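Local atomic coordinates of threonine synthase (PDB entry 4F4F), a protein that probably catalyses the pyridoxal-phosphate-dependent conversion of O-phospho-L-homoserine and water to L-threonine and phosphate, the final step of threonine biosynthesis. Residues I227-I232 with D264-Y269; V237-A242 with F255-G260; L24-A29 with G33-Q38. All coordinates share one frame; numbering follows the deposited sequence.

From the N terminus, interaction 3 comes first: residues 24-29, at the end of a helix, meet 33-38 and close a loop of only three residues in the N-terminal region. Far along the chain, interaction 1 joins 227-232 to 264-269 across 31 intervening residues. Interaction 2, between 237-242 and 255-260, falls wholly within that span, so one loop encloses the other, and the two meet where Tyr239 OH hydrogen-bonds to Asp264 O. Both touch the cofactor, and strand 253-258 runs through the phosphate-binding turn into helix 263-274. Interaction 3 reaches this core through Leu24 O, hydrogen-bonded to Asn228 ND2, and through Leu36, packed on Phe266.

Interaction 1. Residues I227-I232 with D264-Y269; sequences INWARI and DIFAGY. With PLP (pyridoxal-5'-phosphate), chain C.
Ile232 sets its CG2 methyl against both Ala267 and Phe266, 4.0 Å from Ala267 CB and 4.3 Å from Phe266 CD2. That methyl lies anti to the backbone N, which turns the short branch of the isoleucine to helix 263-274. Ala267 suits its place because its methyl lets the backbones come close: its CB also sits 3.8 Å from Ile232 O. Phe266, one residue earlier, reaches out with CG anti to its own N (chi1 -170°). Its ring is met at the edge, near its plane, by Ile232 CG2 and more loosely by Trp229, whose CZ3 is 4.5 Å from Phe266 CE2.

The helix carrying Phe266 and Ala267 follows the glycine-rich phosphate-binding loop of the fold type II pyridoxal-phosphate enzymes, so its N-terminal turn faces the cofactor. There Asp264 N donates to PLP O3P over 2.9 Å, a bond that the helix dipole probably strengthens. The Asp264 carboxylate is modelled very tightly against the phosphate, so its exact position is doubtful. On the other side, Asn228 caps the short helix 229-232: its OD1 takes the Ala230 N-H at 2.9 Å and 174°, nearly straight. An asparagine serves well here, since its ND2 can bond to Leu24 O at the same time. Leu36 and Arg323 pack against both Trp229 and Phe266.

Interaction 2. Residues V237-A242 with F255-G260; sequences VYYFTA and FTVPTG. With PLP (pyridoxal-5'-phosphate), chain C.
Tyr239 points the edge of its ring at the face of Phe255 in a T-shaped stack, with centroids 4.7 Å apart and planes at 65°. Its CD1 stands over the centre of the Phe255 ring, 3.4 Å above the plane, so the C-H at CD1 points, somewhat tilted, into the pi face. Phe255 has its CG anti to the carbonyl carbon, which turns the ring toward the helix, its face presented to Tyr239 CD1. Ala242, one turn after Tyr239, touches the rim of the same ring, its CB 4.1 Å from Phe255 CE2; the small methyl lets the helix come up to the ring edge. At the far end of the tyrosine, OH lies 3.5 Å from Val257 CG2. A tyrosine suits this spot because its ring can stack while its hydroxyl satisfies a buried polar group: it is hydrogen-bonded to Asp264 O in the first turn of the next helix.

Beyond Val257 the strand leads to the cofactor. Thr259 OG1 donates to Val257 O over 2.7 Å, from well above the carbonyl plane, a bond that ties the threonine back to the end of the strand. Gly260 N then grips PLP O1P at 2.8 Å (154°). Glycine suits the position, for a beta carbon would press on PLP C5A.

The axes of helix 237-242 and strand 255-258 run roughly antiparallel, at 143° and 11.7 Å apart. Strand 253-258 lies inside a mixed sheet between strands 409-413 and 278-285. Leu412 touches both Tyr239 and Val257, while Phe240 packs on Ala271 of helix 263-274 and Val237 on helix 56-64.

Interaction 3. Residues L24-A29 with G33-Q38; sequences LLAGLA and GLYLPQ
Ala29 lays its methyl against the Tyr35 ring, CB 3.4 Å from CE2 and approaching the ring obliquely. The contact makes a compact helix-turn-strand unit: helix 20-26 ends, the chain reverses, and strand 35-37 pairs antiparallel with strand 8-10 in the N-terminal region. Gly27 is the pivot, leaving the helix with phi 71°, a value glycine adopts easily because it has no beta carbon. Its carbonyl oxygen comes to the edge of the Tyr35 ring, in plane, 3.7 Å from CD2. Ala26 adds its methyl more loosely to the same ring.

Across the turn, Ala29 N donates to Gly33 O over 2.8 Å (158°), which brings the Gly33 backbone beside Ala29, with Gly33 O also 3.4 Å from Ala29 CB. Leu28 lies on the solvent-exposed side: with CG anti to its backbone N, it sends CD1 to within 3.7 Å of Leu34 CD2, two branched chains crossing at a slant. The hydroxyl of Tyr35 is held by Pro16 O, which restrains the far end of the ring. At the backbone of the same residue, a water accepts from Tyr35 N at 2.9 Å and lies 2.7 Å from Gly27 O, linking the helix end to the strand.

Interaction 1. Residues I227-I232 with D264-Y269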
loop_
_atom_site.group_PDB
_atom_site.type_symbol
_atom_site.label_atom_id
_atom_site.label_comp_id
_atom_site.label_asym_id
_atom_site.label_seq_id
_atom_site.Cartn_x
_atom_site.Cartn_y
_atom_site.Cartn_z
ATOM N N ILE A 227 -4.595 0.684 6.488
ATOM C CA ILE A 227 -4.487 -0.243 7.637
ATOM C C ILE A 227 -5.303 -1.551 7.603
ATOM O O ILE A 227 -5.138 -2.403 8.486
ATOM C CB ILE A 227 -4.691 0.495 9.003
ATOM C CG1 ILE A 227 -6.100 1.096 9.178
ATOM C CG2 ILE A 227 -3.620 1.576 9.194
ATOM C CD1 ILE A 227 -7.190 0.072 9.450
ATOM N N ASN A 228 -6.149 -1.757 6.600
ATOM C CA ASN A 228 -6.846 -3.029 6.492
ATOM C C ASN A 228 -5.797 -4.095 6.171
ATOM O O ASN A 228 -4.900 -3.849 5.386
ATOM C CB ASN A 228 -7.897 -2.985 5.378
ATOM C CG ASN A 228 -8.879 -4.164 5.446
ATOM O OD1 ASN A 228 -8.498 -5.369 5.378
ATOM N ND2 ASN A 228 -10.134 -3.845 5.596
ATOM N N TRP A 229 -5.899 -5.238 6.823
ATOM C CA TRP A 229 -5.034 -6.380 6.558
ATOM C C TRP A 229 -4.980 -6.717 5.057
ATOM O O TRP A 229 -3.956 -7.114 4.586
ATOM C CB TRP A 229 -5.446 -7.570 7.421
ATOM C CG TRP A 229 -4.716 -8.823 7.050
ATOM C CD1 TRP A 229 -5.229 -9.967 6.437
ATOM C CD2 TRP A 229 -3.259 -9.064 7.171
ATOM N NE1 TRP A 229 -4.230 -10.869 6.192
ATOM C CE2 TRP A 229 -3.025 -10.399 6.640
ATOM C CE3 TRP A 229 -2.184 -8.329 7.669
ATOM C CZ2 TRP A 229 -1.766 -10.945 6.597
ATOM C CZ3 TRP A 229 -0.923 -8.903 7.640
ATOM C CH2 TRP A 229 -0.719 -10.172 7.102
ATOM N N ALA A 230 -6.046 -6.476 4.266
ATOM C CA ALA A 230 -6.032 -6.864 2.823
ATOM C C ALA A 230 -5.351 -5.839 1.913
ATOM O O ALA A 230 -5.066 -6.130 0.733
ATOM C CB ALA A 230 -7.437 -7.191 2.338
ATOM N N ARG A 231 -5.037 -4.657 2.421
ATOM C CA ARG A 231 -4.082 -3.808 1.703
ATOM C C ARG A 231 -2.680 -4.318 1.869
ATOM O O ARG A 231 -1.779 -3.953 1.092
ATOM C CB ARG A 231 -4.119 -2.339 2.187
ATOM C CG ARG A 231 -5.304 -1.548 1.671
ATOM C CD ARG A 231 -5.088 -1.046 0.248
ATOM N NE ARG A 231 -4.142 0.054 0.242
ATOM C CZ ARG A 231 -4.450 1.329 0.510
ATOM N NH1 ARG A 231 -5.701 1.700 0.777
ATOM N NH2 ARG A 231 -3.490 2.257 0.533
ATOM N N ILE A 232 -2.428 -5.081 2.933
ATOM C CA ILE A 232 -1.062 -5.551 3.141
ATOM C C ILE A 232 -0.863 -6.937 2.566
ATOM O O ILE A 232 0.070 -7.179 1.836
ATOM C CB ILE A 232 -0.684 -5.555 4.621
ATOM C CG1 ILE A 232 -0.666 -4.099 5.143
ATOM C CG2 ILE A 232 0.679 -6.236 4.816
ATOM C CD1 ILE A 232 -0.270 -4.028 6.606
ATOM N N ASP A 264 3.754 -1.851 2.889
ATOM C CA ASP A 264 4.605 -2.481 1.872
ATOM C C ASP A 264 5.751 -3.282 2.475
ATOM O O ASP A 264 5.852 -4.512 2.302
ATOM C CB ASP A 264 5.129 -1.448 0.832
ATOM C CG ASP A 264 5.682 -0.112 1.420
ATOM O OD1 ASP A 264 6.112 0.042 2.660
ATOM O OD2 ASP A 264 5.737 0.840 0.533
ATOM N N ILE A 265 6.594 -2.600 3.232
ATOM C CA ILE A 265 7.716 -3.270 3.854
ATOM C C ILE A 265 7.255 -4.266 4.920
ATOM O O ILE A 265 7.915 -5.301 5.114
ATOM C CB ILE A 265 8.774 -2.272 4.398
ATOM C CG1 ILE A 265 10.125 -2.982 4.499
ATOM C CG2 ILE A 265 8.313 -1.636 5.709
ATOM C CD1 ILE A 265 11.283 -2.100 4.988
ATOM N N PHE A 266 6.138 -3.988 5.585
ATOM C CA PHE A 266 5.621 -4.978 6.544
ATOM C C PHE A 266 5.283 -6.294 5.828
ATOM O O PHE A 266 5.511 -7.348 6.374
ATOM C CB PHE A 266 4.457 -4.469 7.424
ATOM C CG PHE A 266 4.131 -5.425 8.549
ATOM C CD1 PHE A 266 4.852 -5.400 9.711
ATOM C CD2 PHE A 266 3.136 -6.411 8.386
ATOM C CE1 PHE A 266 4.611 -6.343 10.738
ATOM C CE2 PHE A 266 2.879 -7.339 9.389
ATOM C CZ PHE A 266 3.624 -7.305 10.567
ATOM N N ALA A 267 4.780 -6.228 4.599
ATOM C CA ALA A 267 4.527 -7.420 3.775
ATOM C C ALA A 267 5.783 -8.215 3.470
ATOM O O ALA A 267 5.737 -9.466 3.435
ATOM C CB ALA A 267 3.797 -7.063 2.466
ATOM N N GLY A 268 6.904 -7.519 3.315
ATOM C CA GLY A 268 8.215 -8.157 3.166
ATOM C C GLY A 268 8.626 -8.855 4.446
ATOM O O GLY A 268 9.136 -9.978 4.418
ATOM N N TYR A 269 8.356 -8.210 5.574
ATOM C CA TYR A 269 8.564 -8.842 6.875
ATOM C C TYR A 269 7.738 -10.134 6.988
ATOM O O TYR A 269 8.237 -11.168 7.501
ATOM C CB TYR A 269 8.283 -7.853 8.004
ATOM C CG TYR A 269 8.308 -8.451 9.380
ATOM C CD1 TYR A 269 9.499 -8.608 10.078
ATOM C CD2 TYR A 269 7.150 -8.851 9.988
ATOM C CE1 TYR A 269 9.516 -9.174 11.333
ATOM C CE2 TYR A 269 7.163 -9.396 11.265
ATOM C CZ TYR A 269 8.348 -9.553 11.920
ATOM O OH TYR A 269 8.334 -10.155 13.161
HETATM N N1 PLP C . 5.585 5.106 -3.064
HETATM C C2 PLP C . 4.416 5.367 -3.764
HETATM C C2A PLP C . 4.376 5.740 -5.230
HETATM C C3 PLP C . 3.106 5.256 -3.059
HETATM O O3 PLP C . 1.941 5.505 -3.756
HETATM C C4 PLP C . 3.147 4.888 -1.597
HETATM C C4A PLP C . 1.910 4.731 -0.772
HETATM C C5 PLP C . 4.455 4.619 -0.950
HETATM C C6 PLP C . 5.616 4.738 -1.750
HETATM C C5A PLP C . 4.491 4.189 0.531
HETATM O O4P PLP C . 3.832 2.882 0.805
HETATM P P PLP C . 3.507 2.256 2.291
HETATM O O1P PLP C . 4.820 2.338 3.056
HETATM O O2P PLP C . 2.424 3.167 2.833
HETATM O O3P PLP C . 3.012 0.837 2.112
#

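Interaction 2. Residues V237-A242 with F255-G260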
loop_
_atom_site.group_PDB
_atom_site.type_symbol
_atom_site.label_atom_id
_atom_site.label_comp_id
_atom_site.label_asym_id
_atom_site.label_seq_id
_atom_site.Cartn_x
_atom_site.Cartn_y
_atom_site.Cartn_z
ATOM N N VAL A 237 3.226 -11.269 -1.973
ATOM C CA VAL A 237 3.473 -12.081 -3.123
ATOM C C VAL A 237 4.737 -11.656 -3.879
ATOM O O VAL A 237 5.559 -12.496 -4.247
ATOM C CB VAL A 237 2.256 -12.116 -4.071
ATOM C CG1 VAL A 237 2.572 -12.964 -5.295
ATOM C CG2 VAL A 237 1.010 -12.706 -3.345
ATOM N N TYR A 238 4.885 -10.361 -4.149
ATOM C CA TYR A 238 5.962 -9.955 -5.036
ATOM C C TYR A 238 7.349 -10.083 -4.387
ATOM O O TYR A 238 8.359 -10.151 -5.080
ATOM C CB TYR A 238 5.732 -8.616 -5.687
ATOM C CG TYR A 238 5.400 -7.496 -4.766
ATOM C CD1 TYR A 238 6.356 -6.950 -3.942
ATOM C CD2 TYR A 238 4.157 -6.897 -4.811
ATOM C CE1 TYR A 238 6.038 -5.879 -3.101
ATOM C CE2 TYR A 238 3.854 -5.831 -3.991
ATOM C CZ TYR A 238 4.789 -5.340 -3.144
ATOM O OH TYR A 238 4.454 -4.246 -2.336
ATOM N N TYR A 239 7.380 -10.169 -3.065
ATOM C CA TYR A 239 8.641 -10.531 -2.396
ATOM C C TYR A 239 9.043 -11.959 -2.748
ATOM O O TYR A 239 10.178 -12.201 -3.142
ATOM C CB TYR A 239 8.548 -10.361 -0.896
ATOM C CG TYR A 239 8.442 -8.938 -0.504
ATOM C CD1 TYR A 239 9.575 -8.174 -0.295
ATOM C CD2 TYR A 239 7.204 -8.341 -0.327
ATOM C CE1 TYR A 239 9.474 -6.852 0.072
ATOM C CE2 TYR A 239 7.090 -7.000 -0.003
ATOM C CZ TYR A 239 8.250 -6.278 0.218
ATOM O OH TYR A 239 8.165 -4.987 0.601
ATOM N N PHE A 240 8.092 -12.888 -2.713
ATOM C CA PHE A 240 8.339 -14.224 -3.217
ATOM C C PHE A 240 8.737 -14.287 -4.699
ATOM O O PHE A 240 9.716 -14.953 -5.062
ATOM C CB PHE A 240 7.123 -15.144 -2.983
ATOM C CG PHE A 240 7.034 -15.681 -1.556
ATOM C CD1 PHE A 240 6.468 -14.919 -0.538
ATOM C CD2 PHE A 240 7.482 -16.944 -1.252
ATOM C CE1 PHE A 240 6.356 -15.418 0.750
ATOM C CE2 PHE A 240 7.406 -17.428 0.040
ATOM C CZ PHE A 240 6.839 -16.677 1.037
ATOM N N THR A 241 7.977 -13.637 -5.562
ATOM C CA THR A 241 8.238 -13.773 -7.009
ATOM C C THR A 241 9.608 -13.162 -7.381
ATOM O O THR A 241 10.377 -13.753 -8.153
ATOM C CB THR A 241 7.087 -13.233 -7.862
ATOM O OG1 THR A 241 6.905 -11.812 -7.624
ATOM C CG2 THR A 241 5.777 -14.034 -7.571
ATOM N N ALA A 242 9.912 -11.980 -6.864
ATOM C CA ALA A 242 11.234 -11.383 -7.080
ATOM C C ALA A 242 12.355 -12.278 -6.548
ATOM O O ALA A 242 13.332 -12.525 -7.249
ATOM C CB ALA A 242 11.304 -10.006 -6.427
ATOM N N PHE A 255 15.777 -6.351 0.239
ATOM C CA PHE A 255 14.819 -5.429 -0.340
ATOM C C PHE A 255 14.913 -4.040 0.274
ATOM O O PHE A 255 15.007 -3.891 1.495
ATOM C CB PHE A 255 13.396 -5.919 -0.150
ATOM C CG PHE A 255 13.085 -7.215 -0.859
ATOM C CD1 PHE A 255 13.376 -8.426 -0.278
ATOM C CD2 PHE A 255 12.480 -7.205 -2.094
ATOM C CE1 PHE A 255 13.056 -9.608 -0.906
ATOM C CE2 PHE A 255 12.181 -8.386 -2.751
ATOM C CZ PHE A 255 12.474 -9.587 -2.145
ATOM N N THR A 256 14.800 -3.029 -0.576
ATOM C CA THR A 256 14.640 -1.665 -0.121
ATOM C C THR A 256 13.309 -1.131 -0.612
ATOM O O THR A 256 12.973 -1.247 -1.788
ATOM C CB THR A 256 15.815 -0.777 -0.618
ATOM O OG1 THR A 256 17.048 -1.315 -0.138
ATOM C CG2 THR A 256 15.680 0.696 -0.137
ATOM N N VAL A 257 12.563 -0.517 0.300
ATOM C CA VAL A 257 11.205 -0.117 0.040
ATOM C C VAL A 257 10.995 1.361 0.325
ATOM O O VAL A 257 11.131 1.772 1.496
ATOM C CB VAL A 257 10.262 -0.890 0.955
ATOM C CG1 VAL A 257 8.809 -0.490 0.671
ATOM C CG2 VAL A 257 10.475 -2.389 0.802
ATOM N N PRO A 258 10.656 2.158 -0.707
ATOM C CA PRO A 258 10.279 3.520 -0.427
ATOM C C PRO A 258 8.985 3.476 0.354
ATOM O O PRO A 258 8.006 2.887 -0.111
ATOM C CB PRO A 258 10.134 4.177 -1.834
ATOM C CG PRO A 258 10.565 3.157 -2.833
ATOM C CD PRO A 258 10.484 1.828 -2.137
ATOM N N THR A 259 8.990 4.017 1.565
ATOM C CA THR A 259 8.017 3.648 2.612
ATOM C C THR A 259 7.338 4.909 3.130
ATOM O O THR A 259 7.992 5.911 3.368
ATOM C CB THR A 259 8.750 2.960 3.796
ATOM O OG1 THR A 259 9.166 1.649 3.412
ATOM C CG2 THR A 259 7.886 2.848 5.046
ATOM N N GLY A 260 6.027 4.831 3.286
ATOM C CA GLY A 260 5.248 5.845 3.952
ATOM C C GLY A 260 4.585 5.204 5.141
ATOM O O GLY A 260 5.058 5.351 6.281
HETATM N N1 PLP C . 5.585 5.106 -3.064
HETATM C C2 PLP C . 4.416 5.367 -3.764
HETATM C C2A PLP C . 4.376 5.740 -5.230
HETATM C C3 PLP C . 3.106 5.256 -3.059
HETATM O O3 PLP C . 1.941 5.505 -3.756
HETATM C C4 PLP C . 3.147 4.888 -1.597
HETATM C C4A PLP C . 1.910 4.731 -0.772
HETATM C C5 PLP C . 4.455 4.619 -0.950
HETATM C C6 PLP C . 5.616 4.738 -1.750
HETATM C C5A PLP C . 4.491 4.189 0.531
HETATM O O4P PLP C . 3.832 2.882 0.805
HETATM P P PLP C . 3.507 2.256 2.291
HETATM O O1P PLP C . 4.820 2.338 3.056
HETATM O O2P PLP C . 2.424 3.167 2.833
HETATM O O3P PLP C . 3.012 0.837 2.112
#

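Interaction 3. Residues L24-A29 with G33-Q38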
loop_
_atom_site.group_PDB
_atom_site.type_symbol
_atom_site.label_atom_id
_atom_site.label_comp_id
_atom_site.label_asym_id
_atom_site.label_seq_id
_atom_site.Cartn_x
_atom_site.Cartn_y
_atom_site.Cartn_z
ATOM N N LEU A 24 -11.320 -8.871 7.050
ATOM C CA LEU A 24 -11.369 -8.077 5.829
ATOM C C LEU A 24 -12.410 -6.954 5.937
ATOM O O LEU A 24 -12.172 -5.867 5.465
ATOM C CB LEU A 24 -11.670 -8.969 4.613
ATOM C CG LEU A 24 -11.712 -8.290 3.232
ATOM C CD1 LEU A 24 -11.430 -9.259 2.102
ATOM C CD2 LEU A 24 -13.056 -7.609 3.012
ATOM N N LEU A 25 -13.554 -7.224 6.541
ATOM C CA LEU A 25 -14.640 -6.249 6.632
ATOM C C LEU A 25 -14.532 -5.370 7.872
ATOM O O LEU A 25 -14.935 -4.201 7.856
ATOM C CB LEU A 25 -15.977 -6.976 6.695
ATOM C CG LEU A 25 -16.380 -7.726 5.431
ATOM C CD1 LEU A 25 -17.650 -8.508 5.697
ATOM C CD2 LEU A 25 -16.568 -6.762 4.258
ATOM N N ALA A 26 -14.029 -5.947 8.962
ATOM C CA ALA A 26 -13.841 -5.184 10.190
ATOM C C ALA A 26 -12.911 -3.977 9.943
ATOM O O ALA A 26 -13.200 -2.884 10.434
ATOM C CB ALA A 26 -13.313 -6.084 11.298
ATOM N N GLY A 27 -11.822 -4.161 9.193
ATOM C CA GLY A 27 -10.799 -3.107 9.046
ATOM C C GLY A 27 -10.007 -2.914 10.360
ATOM O O GLY A 27 -9.314 -3.842 10.809
ATOM N N LEU A 28 -10.090 -1.721 10.964
ATOM C CA LEU A 28 -9.506 -1.421 12.301
ATOM C C LEU A 28 -10.206 -2.130 13.476
ATOM O O LEU A 28 -11.422 -2.099 13.545
ATOM C CB LEU A 28 -9.657 0.049 12.589
ATOM C CG LEU A 28 -8.951 0.560 13.856
ATOM C CD1 LEU A 28 -7.468 0.871 13.589
ATOM C CD2 LEU A 28 -9.637 1.808 14.351
ATOM N N ALA A 29 -9.454 -2.697 14.434
ATOM C CA ALA A 29 -10.082 -3.498 15.475
ATOM C C ALA A 29 -10.878 -2.650 16.507
ATOM O O ALA A 29 -10.606 -1.476 16.715
ATOM C CB ALA A 29 -9.062 -4.421 16.175
ATOM N N GLY A 33 -6.687 -1.254 17.712
ATOM C CA GLY A 33 -5.563 -1.850 17.067
ATOM C C GLY A 33 -5.776 -2.351 15.661
ATOM O O GLY A 33 -6.831 -2.135 15.051
ATOM N N LEU A 34 -4.746 -3.036 15.176
ATOM C CA LEU A 34 -4.681 -3.515 13.825
ATOM C C LEU A 34 -4.637 -5.032 13.846
ATOM O O LEU A 34 -3.993 -5.632 14.708
ATOM C CB LEU A 34 -3.438 -2.969 13.136
ATOM C CG LEU A 34 -3.305 -1.437 13.103
ATOM C CD1 LEU A 34 -1.945 -1.053 12.511
ATOM C CD2 LEU A 34 -4.448 -0.864 12.312
ATOM N N TYR A 35 -5.327 -5.645 12.888
ATOM C CA TYR A 35 -5.347 -7.109 12.804
ATOM C C TYR A 35 -4.108 -7.732 12.159
ATOM O O TYR A 35 -3.603 -7.244 11.153
ATOM C CB TYR A 35 -6.638 -7.585 12.109
ATOM C CG TYR A 35 -7.789 -7.638 13.065
ATOM C CD1 TYR A 35 -7.813 -8.593 14.059
ATOM C CD2 TYR A 35 -8.853 -6.747 12.994
ATOM C CE1 TYR A 35 -8.826 -8.668 14.971
ATOM C CE2 TYR A 35 -9.915 -6.825 13.895
ATOM C CZ TYR A 35 -9.908 -7.805 14.878
ATOM O OH TYR A 35 -10.935 -7.939 15.821
ATOM N N LEU A 36 -3.642 -8.825 12.762
ATOM C CA LEU A 36 -2.536 -9.619 12.247
ATOM C C LEU A 36 -2.848 -11.095 12.389
ATOM O O LEU A 36 -3.603 -11.480 13.270
ATOM C CB LEU A 36 -1.250 -9.347 13.019
ATOM C CG LEU A 36 -0.509 -8.052 12.768
ATOM C CD1 LEU A 36 0.574 -7.862 13.863
ATOM C CD2 LEU A 36 0.086 -8.047 11.362
ATOM N N PRO A 37 -2.248 -11.939 11.525
ATOM C CA PRO A 37 -2.435 -13.356 11.684
ATOM C C PRO A 37 -2.012 -13.860 13.042
ATOM O O PRO A 37 -1.018 -13.419 13.562
ATOM C CB PRO A 37 -1.567 -13.991 10.588
ATOM C CG PRO A 37 -1.079 -12.921 9.771
ATOM C CD PRO A 37 -1.479 -11.598 10.315
ATOM N N GLN A 38 -2.795 -14.783 13.605
ATOM C CA GLN A 38 -2.472 -15.370 14.888
ATOM C C GLN A 38 -1.165 -16.169 14.768
ATOM O O GLN A 38 -0.405 -16.287 15.724
ATOM C CB GLN A 38 -3.602 -16.284 15.289
ATOM C CG GLN A 38 -3.444 -16.926 16.653
ATOM C CD GLN A 38 -4.601 -17.821 16.952
ATOM O OE1 GLN A 38 -4.672 -18.955 16.470
ATOM N NE2 GLN A 38 -5.501 -17.340 17.760
HETATM O O HOH W 1 -6.617 -3.975 10.960
#